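Local coordinates for protein probable starch synthase 4, chloroplastic/amyloplastic (PDB 6GNE) that is probably a plant starch synthase of the GT-B glycosyltransferase clan and binds adenosine-5'-diphosphate and glycans, at residues L389-S394 with Q449-A454. Numbering follows the deposited sequence.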
loop_
_atom_site.group_PDB
_atom_site.type_symbol
_atom_site.label_atom_id
_atom_site.label_comp_id
_atom_site.label_asym_id
_atom_site.label_seq_id
_atom_site.Cartn_x
_atom_site.Cartn_y
_atom_site.Cartn_z
ATOM N N LEU A 389 -11.963 16.218 8.707
ATOM C CA LEU A 389 -12.598 15.179 7.938
ATOM C C LEU A 389 -11.641 14.735 6.834
ATOM O O LEU A 389 -10.833 15.524 6.336
ATOM C CB LEU A 389 -13.885 15.736 7.320
ATOM C CG LEU A 389 -15.026 16.086 8.279
ATOM C CD1 LEU A 389 -16.140 16.857 7.619
ATOM C CD2 LEU A 389 -15.603 14.806 8.830
ATOM N N PHE A 390 -11.779 13.475 6.441
ATOM C CA PHE A 390 -10.919 12.853 5.440
ATOM C C PHE A 390 -11.739 11.944 4.532
ATOM O O PHE A 390 -12.429 11.042 5.025
ATOM C CB PHE A 390 -9.806 12.043 6.120
ATOM C CG PHE A 390 -8.750 11.589 5.163
ATOM C CD1 PHE A 390 -8.898 10.398 4.454
ATOM C CD2 PHE A 390 -7.638 12.388 4.908
ATOM C CE1 PHE A 390 -7.965 9.991 3.528
ATOM C CE2 PHE A 390 -6.664 11.976 3.990
ATOM C CZ PHE A 390 -6.835 10.776 3.298
ATOM N N ILE A 391 -11.641 12.144 3.216
ATOM C CA ILE A 391 -12.515 11.406 2.286
ATOM C C ILE A 391 -11.804 10.290 1.509
ATOM O O ILE A 391 -10.710 10.501 1.007
ATOM C CB ILE A 391 -13.252 12.345 1.304
ATOM C CG1 ILE A 391 -12.292 13.181 0.447
ATOM C CG2 ILE A 391 -14.219 13.240 2.058
ATOM C CD1 ILE A 391 -12.889 13.505 -0.914
ATOM N N ILE A 392 -12.451 9.136 1.410
ATOM C CA ILE A 392 -11.948 7.979 0.651
ATOM C C ILE A 392 -13.161 7.397 -0.105
ATOM O O ILE A 392 -13.753 6.372 0.278
ATOM C CB ILE A 392 -11.285 6.841 1.532
ATOM C CG1 ILE A 392 -10.752 7.365 2.865
ATOM C CG2 ILE A 392 -10.154 6.128 0.790
ATOM C CD1 ILE A 392 -11.810 7.666 3.909
ATOM N N PRO A 393 -13.554 8.041 -1.180
ATOM C CA PRO A 393 -14.746 7.594 -1.876
ATOM C C PRO A 393 -14.426 6.605 -3.002
ATOM O O PRO A 393 -14.832 6.821 -4.163
ATOM C CB PRO A 393 -15.294 8.907 -2.412
ATOM C CG PRO A 393 -14.059 9.602 -2.812
ATOM C CD PRO A 393 -13.106 9.333 -1.681
ATOM N N SER A 394 -13.714 5.526 -2.663
ATOM C CA SER A 394 -13.108 4.635 -3.672
ATOM C C SER A 394 -14.142 3.804 -4.436
ATOM O O SER A 394 -15.151 3.371 -3.870
ATOM C CB SER A 394 -12.070 3.717 -3.013
ATOM O OG SER A 394 -11.120 4.461 -2.265
ATOM N N GLN A 449 -25.282 11.644 -5.048
ATOM C CA GLN A 449 -26.362 11.490 -4.090
ATOM C C GLN A 449 -25.885 10.720 -2.820
ATOM O O GLN A 449 -26.057 11.192 -1.699
ATOM C CB GLN A 449 -27.525 10.761 -4.769
ATOM C CG GLN A 449 -28.911 11.133 -4.307
ATOM C CD GLN A 449 -29.736 9.898 -3.871
ATOM O OE1 GLN A 449 -30.664 9.425 -4.578
ATOM N NE2 GLN A 449 -29.383 9.363 -2.696
ATOM N N GLY A 450 -25.256 9.555 -3.008
ATOM C CA GLY A 450 -24.786 8.761 -1.897
ATOM C C GLY A 450 -23.754 9.506 -1.077
ATOM O O GLY A 450 -23.869 9.591 0.161
ATOM N N PHE A 451 -22.758 10.059 -1.771
ATOM C CA PHE A 451 -21.701 10.804 -1.121
ATOM C C PHE A 451 -22.260 12.005 -0.345
ATOM O O PHE A 451 -21.856 12.240 0.807
ATOM C CB PHE A 451 -20.602 11.232 -2.157
ATOM C CG PHE A 451 -19.470 12.022 -1.552
ATOM C CD1 PHE A 451 -18.402 11.379 -0.981
ATOM C CD2 PHE A 451 -19.525 13.422 -1.480
ATOM C CE1 PHE A 451 -17.382 12.064 -0.351
ATOM C CE2 PHE A 451 -18.501 14.142 -0.852
ATOM C CZ PHE A 451 -17.418 13.439 -0.289
ATOM N N ASN A 452 -23.171 12.760 -0.968
ATOM C CA ASN A 452 -23.802 13.959 -0.332
ATOM C C ASN A 452 -24.420 13.692 1.029
ATOM O O ASN A 452 -24.223 14.461 1.959
ATOM C CB ASN A 452 -24.840 14.607 -1.238
ATOM C CG ASN A 452 -24.220 15.384 -2.414
ATOM O OD1 ASN A 452 -22.997 15.513 -2.542
ATOM N ND2 ASN A 452 -25.062 15.878 -3.297
ATOM N N TYR A 453 -25.140 12.587 1.164
ATOM C CA TYR A 453 -25.774 12.249 2.438
ATOM C C TYR A 453 -24.750 11.988 3.537
ATOM O O TYR A 453 -24.930 12.465 4.655
ATOM C CB TYR A 453 -26.748 11.075 2.279
ATOM C CG TYR A 453 -27.624 10.825 3.496
ATOM C CD1 TYR A 453 -28.397 11.870 4.054
ATOM C CD2 TYR A 453 -27.666 9.544 4.122
ATOM C CE1 TYR A 453 -29.188 11.652 5.167
ATOM C CE2 TYR A 453 -28.452 9.323 5.239
ATOM C CZ TYR A 453 -29.217 10.373 5.751
ATOM O OH TYR A 453 -30.017 10.175 6.854
ATOM N N ALA A 454 -23.666 11.281 3.233
ATOM C CA ALA A 454 -22.589 11.118 4.207
ATOM C C ALA A 454 -21.910 12.450 4.562
ATOM O O ALA A 454 -21.641 12.715 5.732
ATOM C CB ALA A 454 -21.557 10.119 3.720
#
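Phe-451 is the residue of 449-454 that reaches Ile-391 and Pro-393, on strand 389-392 and the turn that follows it, a compact example of how an aromatic side chain, one of several that place helix 448-464, packs against a parallel sheet. Its CG stands anti to the backbone N (chi1 180°), which carries the ring out to the strand. The far end of the ring meets the CG2 methyl of Ile-391, with CZ 4.0 Å from CG2; the methyl lies at the ring's edge, near its plane, and the two side chains cross at roughly a right angle. Pro-393, centre of an inverse gamma turn, adds its CB at 4.2 Å from Phe-451 CD1, an oblique touch. All three residues are buried, although the contact itself is small, with about 109 Å² covered. By contrast, Gln-449 and Tyr-453 of the same helix are exposed to solvent. Ala-330 of helix 324-336 touches both Ile-391 and Phe-451, and Phe-443 meets the Phe-451 ring with its plane nearly perpendicular. Helix 448-464 thus packs beside helix 324-336 over the six-stranded parallel sheet of the C-terminal Rossmann-like domain of the GT-B fold, where strand 389-392 runs between strands 311-317 and 412-416.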